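Local structure of hydroxyglutarate synthase (Oryza sativa, 6W1K) at residues Lys95-Asn107 against Leu119-Leu132. The protein catalyses the iron(II)-dependent decarboxylation and hydroxylation of 2-oxoadipate to D-2-hydroxyglutarate, a step of lysine catabolism. Sequence-based numbering, arbitrary orientation.
With OOG (2-oxoadipic acid), chain F.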
loop_
_atom_site.group_PDB
_atom_site.type_symbol
_atom_site.label_atom_id
_atom_site.label_comp_id
_atom_site.label_asym_id
_atom_site.label_seq_id
_atom_site.Cartn_x
_atom_site.Cartn_y
_atom_site.Cartn_z
ATOM N N LYS A 95 16.094 5.234 4.762
ATOM C CA LYS A 95 14.993 4.945 5.663
ATOM C C LYS A 95 15.116 3.587 6.342
ATOM O O LYS A 95 14.281 3.268 7.198
ATOM C CB LYS A 95 13.670 4.999 4.906
ATOM C CG LYS A 95 13.266 6.387 4.409
ATOM C CD LYS A 95 12.005 6.277 3.501
ATOM C CE LYS A 95 11.352 7.642 3.302
ATOM N NZ LYS A 95 12.154 8.449 2.338
ATOM N N LYS A 96 16.125 2.791 5.988
ATOM C CA LYS A 96 16.376 1.493 6.615
ATOM C C LYS A 96 15.197 0.543 6.414
ATOM O O LYS A 96 14.741 -0.117 7.350
ATOM C CB LYS A 96 16.699 1.665 8.105
ATOM C CG LYS A 96 17.764 2.773 8.349
ATOM C CD LYS A 96 18.565 2.631 9.622
ATOM C CE LYS A 96 19.576 3.816 9.802
ATOM N NZ LYS A 96 20.503 3.551 10.929
ATOM N N LEU A 97 14.725 0.461 5.167
ATOM C CA LEU A 97 13.602 -0.379 4.791
ATOM C C LEU A 97 13.979 -1.324 3.654
ATOM O O LEU A 97 14.864 -1.039 2.855
ATOM C CB LEU A 97 12.408 0.470 4.328
ATOM C CG LEU A 97 11.984 1.674 5.173
ATOM C CD1 LEU A 97 10.931 2.519 4.434
ATOM C CD2 LEU A 97 11.465 1.178 6.518
ATOM N N ARG A 98 13.273 -2.443 3.587
ATOM C CA ARG A 98 13.326 -3.387 2.472
ATOM C C ARG A 98 11.873 -3.656 2.124
ATOM O O ARG A 98 11.005 -3.584 2.995
ATOM C CB ARG A 98 14.060 -4.674 2.884
ATOM C CG ARG A 98 13.941 -5.822 1.931
ATOM C CD ARG A 98 14.793 -7.015 2.410
ATOM N NE ARG A 98 14.108 -7.818 3.419
ATOM C CZ ARG A 98 13.395 -8.919 3.159
ATOM N NH1 ARG A 98 13.275 -9.380 1.916
ATOM N NH2 ARG A 98 12.803 -9.572 4.155
ATOM N N ALA A 99 11.591 -3.904 0.842
ATOM C CA ALA A 99 10.236 -4.188 0.408
ATOM C C ALA A 99 10.265 -5.278 -0.657
ATOM O O ALA A 99 11.251 -5.442 -1.357
ATOM C CB ALA A 99 9.539 -2.943 -0.157
ATOM N N LEU A 100 9.165 -6.019 -0.750
ATOM C CA LEU A 100 8.933 -7.001 -1.799
ATOM C C LEU A 100 7.532 -6.778 -2.317
ATOM O O LEU A 100 6.626 -6.474 -1.539
ATOM C CB LEU A 100 9.050 -8.400 -1.253
ATOM C CG LEU A 100 9.272 -9.623 -2.125
ATOM C CD1 LEU A 100 10.507 -9.495 -2.957
ATOM C CD2 LEU A 100 9.381 -10.832 -1.169
ATOM N N TRP A 101 7.330 -6.942 -3.606
ATOM C CA TRP A 101 5.972 -6.899 -4.116
ATOM C C TRP A 101 5.603 -8.257 -4.700
ATOM O O TRP A 101 6.462 -9.103 -4.969
ATOM C CB TRP A 101 5.801 -5.770 -5.122
ATOM C CG TRP A 101 6.365 -5.936 -6.483
ATOM C CD1 TRP A 101 7.650 -5.682 -6.902
ATOM C CD2 TRP A 101 5.636 -6.331 -7.652
ATOM N NE1 TRP A 101 7.756 -5.877 -8.265
ATOM C CE2 TRP A 101 6.537 -6.301 -8.742
ATOM C CE3 TRP A 101 4.306 -6.707 -7.876
ATOM C CZ2 TRP A 101 6.152 -6.631 -10.048
ATOM C CZ3 TRP A 101 3.915 -7.019 -9.196
ATOM C CH2 TRP A 101 4.835 -6.976 -10.256
ATOM N N PHE A 102 4.295 -8.462 -4.816
ATOM C CA PHE A 102 3.682 -9.751 -5.138
ATOM C C PHE A 102 2.630 -9.508 -6.219
ATOM O O PHE A 102 1.817 -8.592 -6.107
ATOM C CB PHE A 102 3.036 -10.396 -3.907
ATOM C CG PHE A 102 3.995 -10.630 -2.763
ATOM C CD1 PHE A 102 4.417 -9.581 -1.980
ATOM C CD2 PHE A 102 4.487 -11.888 -2.511
ATOM C CE1 PHE A 102 5.331 -9.815 -0.967
ATOM C CE2 PHE A 102 5.392 -12.139 -1.505
ATOM C CZ PHE A 102 5.821 -11.112 -0.723
ATOM N N SER A 103 2.668 -10.331 -7.285
ATOM C CA SER A 103 1.692 -10.230 -8.353
ATOM C C SER A 103 0.615 -11.287 -8.142
ATOM O O SER A 103 0.914 -12.409 -7.716
ATOM C CB SER A 103 2.332 -10.447 -9.728
ATOM O OG SER A 103 3.067 -11.634 -9.705
ATOM N N PRO A 104 -0.621 -10.980 -8.497
ATOM C CA PRO A 104 -1.742 -11.861 -8.124
ATOM C C PRO A 104 -1.835 -13.092 -9.003
ATOM O O PRO A 104 -1.284 -13.142 -10.103
ATOM C CB PRO A 104 -2.982 -10.959 -8.287
ATOM C CG PRO A 104 -2.574 -9.903 -9.239
ATOM C CD PRO A 104 -1.058 -9.720 -9.128
ATOM N N PRO A 105 -2.562 -14.113 -8.553
ATOM C CA PRO A 105 -2.908 -15.215 -9.454
ATOM C C PRO A 105 -3.737 -14.690 -10.631
ATOM O O PRO A 105 -4.353 -13.628 -10.550
ATOM C CB PRO A 105 -3.723 -16.153 -8.571
ATOM C CG PRO A 105 -4.398 -15.232 -7.564
ATOM C CD PRO A 105 -3.369 -14.120 -7.316
ATOM N N THR A 106 -3.763 -15.461 -11.720
ATOM C CA THR A 106 -4.633 -15.127 -12.851
ATOM C C THR A 106 -6.076 -15.120 -12.351
ATOM O O THR A 106 -6.481 -16.020 -11.608
ATOM C CB THR A 106 -4.457 -16.113 -13.992
ATOM O OG1 THR A 106 -3.101 -16.050 -14.449
ATOM C CG2 THR A 106 -5.434 -15.807 -15.168
ATOM N N ASN A 107 -6.805 -14.044 -12.671
ATOM C CA ASN A 107 -8.205 -13.821 -12.276
ATOM C C ASN A 107 -8.863 -13.058 -13.431
ATOM O O ASN A 107 -9.207 -11.887 -13.373
ATOM C CB ASN A 107 -8.321 -13.107 -10.926
ATOM C CG ASN A 107 -7.738 -11.714 -10.927
ATOM O OD1 ASN A 107 -8.452 -10.730 -10.808
ATOM N ND2 ASN A 107 -6.438 -11.629 -11.001
ATOM N N LEU A 119 -7.625 -8.401 -9.263
ATOM C CA LEU A 119 -6.997 -8.509 -7.955
ATOM C C LEU A 119 -5.789 -7.584 -7.866
ATOM O O LEU A 119 -5.037 -7.441 -8.845
ATOM C CB LEU A 119 -6.556 -9.939 -7.689
ATOM C CG LEU A 119 -7.619 -10.961 -7.314
ATOM C CD1 LEU A 119 -6.912 -12.316 -7.297
ATOM C CD2 LEU A 119 -8.344 -10.654 -6.000
ATOM N N PRO A 120 -5.569 -6.946 -6.720
ATOM C CA PRO A 120 -4.466 -5.987 -6.617
ATOM C C PRO A 120 -3.130 -6.681 -6.390
ATOM O O PRO A 120 -3.057 -7.787 -5.843
ATOM C CB PRO A 120 -4.864 -5.136 -5.407
ATOM C CG PRO A 120 -5.620 -6.111 -4.487
ATOM C CD PRO A 120 -6.409 -6.977 -5.493
ATOM N N ARG A 121 -2.081 -6.037 -6.902
ATOM C CA ARG A 121 -0.728 -6.345 -6.474
ATOM C C ARG A 121 -0.617 -6.042 -4.987
ATOM O O ARG A 121 -1.435 -5.319 -4.412
ATOM C CB ARG A 121 0.306 -5.545 -7.280
ATOM C CG ARG A 121 0.223 -5.710 -8.815
ATOM C CD ARG A 121 0.996 -4.564 -9.439
ATOM N NE ARG A 121 0.918 -4.472 -10.886
ATOM C CZ ARG A 121 -0.083 -3.921 -11.560
ATOM N NH1 ARG A 121 -1.128 -3.402 -10.909
ATOM N NH2 ARG A 121 -0.035 -3.887 -12.874
ATOM N N ILE A 122 0.393 -6.623 -4.344
ATOM C CA ILE A 122 0.647 -6.367 -2.932
ATOM C C ILE A 122 2.083 -5.880 -2.767
ATOM O O ILE A 122 3.010 -6.480 -3.304
ATOM C CB ILE A 122 0.399 -7.614 -2.047
ATOM C CG1 ILE A 122 -0.961 -8.250 -2.325
ATOM C CG2 ILE A 122 0.523 -7.209 -0.583
ATOM C CD1 ILE A 122 -2.116 -7.509 -1.796
ATOM N N PHE A 123 2.258 -4.786 -2.025
ATOM C CA PHE A 123 3.560 -4.186 -1.735
ATOM C C PHE A 123 3.729 -4.267 -0.217
ATOM O O PHE A 123 2.889 -3.741 0.514
ATOM C CB PHE A 123 3.603 -2.730 -2.237
ATOM C CG PHE A 123 4.944 -2.063 -2.116
ATOM C CD1 PHE A 123 5.403 -1.587 -0.882
ATOM C CD2 PHE A 123 5.739 -1.885 -3.242
ATOM C CE1 PHE A 123 6.654 -0.951 -0.782
ATOM C CE2 PHE A 123 6.985 -1.261 -3.154
ATOM C CZ PHE A 123 7.447 -0.801 -1.925
ATOM N N ILE A 124 4.765 -4.977 0.261
ATOM C CA ILE A 124 4.960 -5.185 1.695
ATOM C C ILE A 124 6.378 -4.746 2.035
ATOM O O ILE A 124 7.344 -5.242 1.441
ATOM C CB ILE A 124 4.760 -6.639 2.131
ATOM C CG1 ILE A 124 3.404 -7.165 1.640
ATOM C CG2 ILE A 124 4.821 -6.711 3.635
ATOM C CD1 ILE A 124 3.170 -8.652 1.876
ATOM N N SER A 125 6.497 -3.816 2.947
ATOM C CA SER A 125 7.806 -3.334 3.366
ATOM C C SER A 125 8.043 -3.757 4.814
ATOM O O SER A 125 7.113 -4.147 5.539
ATOM C CB SER A 125 7.897 -1.825 3.173
ATOM O OG SER A 125 6.927 -1.157 3.933
ATOM N N GLU A 126 9.314 -3.753 5.209
ATOM C CA GLU A 126 9.670 -3.969 6.603
ATOM C C GLU A 126 10.788 -3.022 7.018
ATOM O O GLU A 126 11.679 -2.713 6.232
ATOM C CB GLU A 126 10.116 -5.418 6.866
ATOM C CG GLU A 126 11.415 -5.832 6.199
ATOM C CD GLU A 126 11.721 -7.336 6.324
ATOM O OE1 GLU A 126 10.852 -8.135 6.755
ATOM O OE2 GLU A 126 12.847 -7.721 5.974
ATOM N N LEU A 127 10.741 -2.595 8.270
ATOM C CA LEU A 127 11.840 -1.829 8.855
ATOM C C LEU A 127 12.978 -2.757 9.278
ATOM O O LEU A 127 12.754 -3.778 9.945
ATOM C CB LEU A 127 11.304 -1.052 10.047
ATOM C CG LEU A 127 12.296 -0.164 10.813
ATOM C CD1 LEU A 127 12.728 1.057 10.073
ATOM C CD2 LEU A 127 11.553 0.208 12.109
ATOM N N LEU A 128 14.200 -2.391 8.910
ATOM C CA LEU A 128 15.392 -3.156 9.279
ATOM C C LEU A 128 15.794 -2.725 10.684
ATOM O O LEU A 128 16.659 -1.862 10.886
ATOM C CB LEU A 128 16.494 -2.960 8.257
ATOM C CG LEU A 128 16.120 -3.301 6.814
ATOM C CD1 LEU A 128 17.227 -2.817 5.875
ATOM C CD2 LEU A 128 15.864 -4.791 6.658
ATOM N N VAL A 129 15.147 -3.364 11.662
ATOM C CA VAL A 129 15.191 -2.910 13.050
ATOM C C VAL A 129 16.611 -2.940 13.583
ATOM O O VAL A 129 17.020 -2.061 14.351
ATOM C CB VAL A 129 14.256 -3.775 13.913
ATOM C CG1 VAL A 129 14.396 -3.438 15.411
ATOM C CG2 VAL A 129 12.847 -3.553 13.502
ATOM N N ASP A 130 17.381 -3.944 13.183
ATOM C CA ASP A 130 18.727 -4.081 13.718
ATOM C C ASP A 130 19.636 -2.967 13.245
ATOM O O ASP A 130 20.780 -2.914 13.684
ATOM C CB ASP A 130 19.323 -5.440 13.343
ATOM C CG ASP A 130 19.436 -5.639 11.849
ATOM O OD1 ASP A 130 19.046 -4.728 11.084
ATOM O OD2 ASP A 130 19.908 -6.718 11.439
ATOM N N GLU A 131 19.164 -2.080 12.366
ATOM C CA GLU A 131 19.956 -0.942 11.918
ATOM C C GLU A 131 19.659 0.332 12.703
ATOM O O GLU A 131 20.360 1.328 12.524
ATOM C CB GLU A 131 19.727 -0.706 10.421
ATOM C CG GLU A 131 20.124 -1.899 9.582
ATOM C CD GLU A 131 20.172 -1.598 8.085
ATOM O OE1 GLU A 131 20.022 -0.421 7.706
ATOM O OE2 GLU A 131 20.362 -2.540 7.284
ATOM N N LEU A 132 18.673 0.316 13.591
ATOM C CA LEU A 132 18.338 1.503 14.358
ATOM C C LEU A 132 19.214 1.596 15.599
ATOM O O LEU A 132 19.981 0.684 15.913
ATOM C CB LEU A 132 16.876 1.485 14.775
ATOM C CG LEU A 132 15.845 1.271 13.677
ATOM C CD1 LEU A 132 14.516 0.858 14.311
ATOM C CD2 LEU A 132 15.714 2.543 12.862
HETATM C C2 OOG F . 4.568 2.096 0.672
HETATM C C3 OOG F . 5.102 3.215 -0.225
HETATM C C4 OOG F . 5.615 2.634 -1.546
HETATM C C6 OOG F . 4.645 2.599 -4.010
HETATM O O4 OOG F . 5.795 2.630 -4.517
HETATM O O3 OOG F . 3.643 2.776 -4.737
HETATM C C5 OOG F . 4.469 2.349 -2.517
HETATM C C1 OOG F . 4.256 2.596 2.090
HETATM O O1 OOG F . 4.143 1.826 2.979
HETATM O O2 OOG F . 4.094 3.955 2.365
HETATM O O5 OOG F . 3.439 1.931 -2.123
HETATM O O HOH W 1 -5.295 -8.847 -11.245
#
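Lys96 passes its extended side chain across that of Glu131, CD against CB, and ends on that residue's backbone, NZ to O at 2.7 Å, from above the carbonyl plane; its own carbonyl takes the amide of Leu128. CD2 of Leu97 meets CD1 of Leu127 at 3.8 Å. Arg98 carries the salt bridge: with CG anti to the backbone N (chi1 168°) and a bend at chi3, NE and NH2 both reach Glu126 OE2, at 2.9 and 2.6 Å, from one face of the carboxylate, whose plane is turned 72° from the guanidinium. The other oxygen, OE1, accepts from Ile72 N at the start of helix 72-81. Replacing Arg98 with a leucine would probably leave OE2 of the buried Glu126 without the two N-H donors that Arg98 gives it, and its charge without this mate. Strands 97-103 and 121-127 are antiparallel neighbours in the mixed sheet of this glyoxalase-clan (VOC-like) fold, and the face bearing Ala99, Phe123 and Ser125 looks into the active site. There Ala99 CB lies 3.5 Å from Phe123 CZ, and a face of that ring covers C4 of 2-oxoadipate, with CE1 3.8 Å away. Leu100 and Ile124 exchange paired backbone bonds. Trp101 lies beside Arg121, CZ3 against CD at 3.8 Å, while the guanidinium reaches Asp292 and Glu287. On the face toward helix 72-81, Phe102 CE1 packs on Ile124 CD1. Beyond the strand, Pro104 and Pro105 press on Leu119, and Asn107 OD1 accepts from Leu119 N at 2.9 Å; Asn107 ND2 donates to Pro105 O and to a water that bridges to Leu119 O.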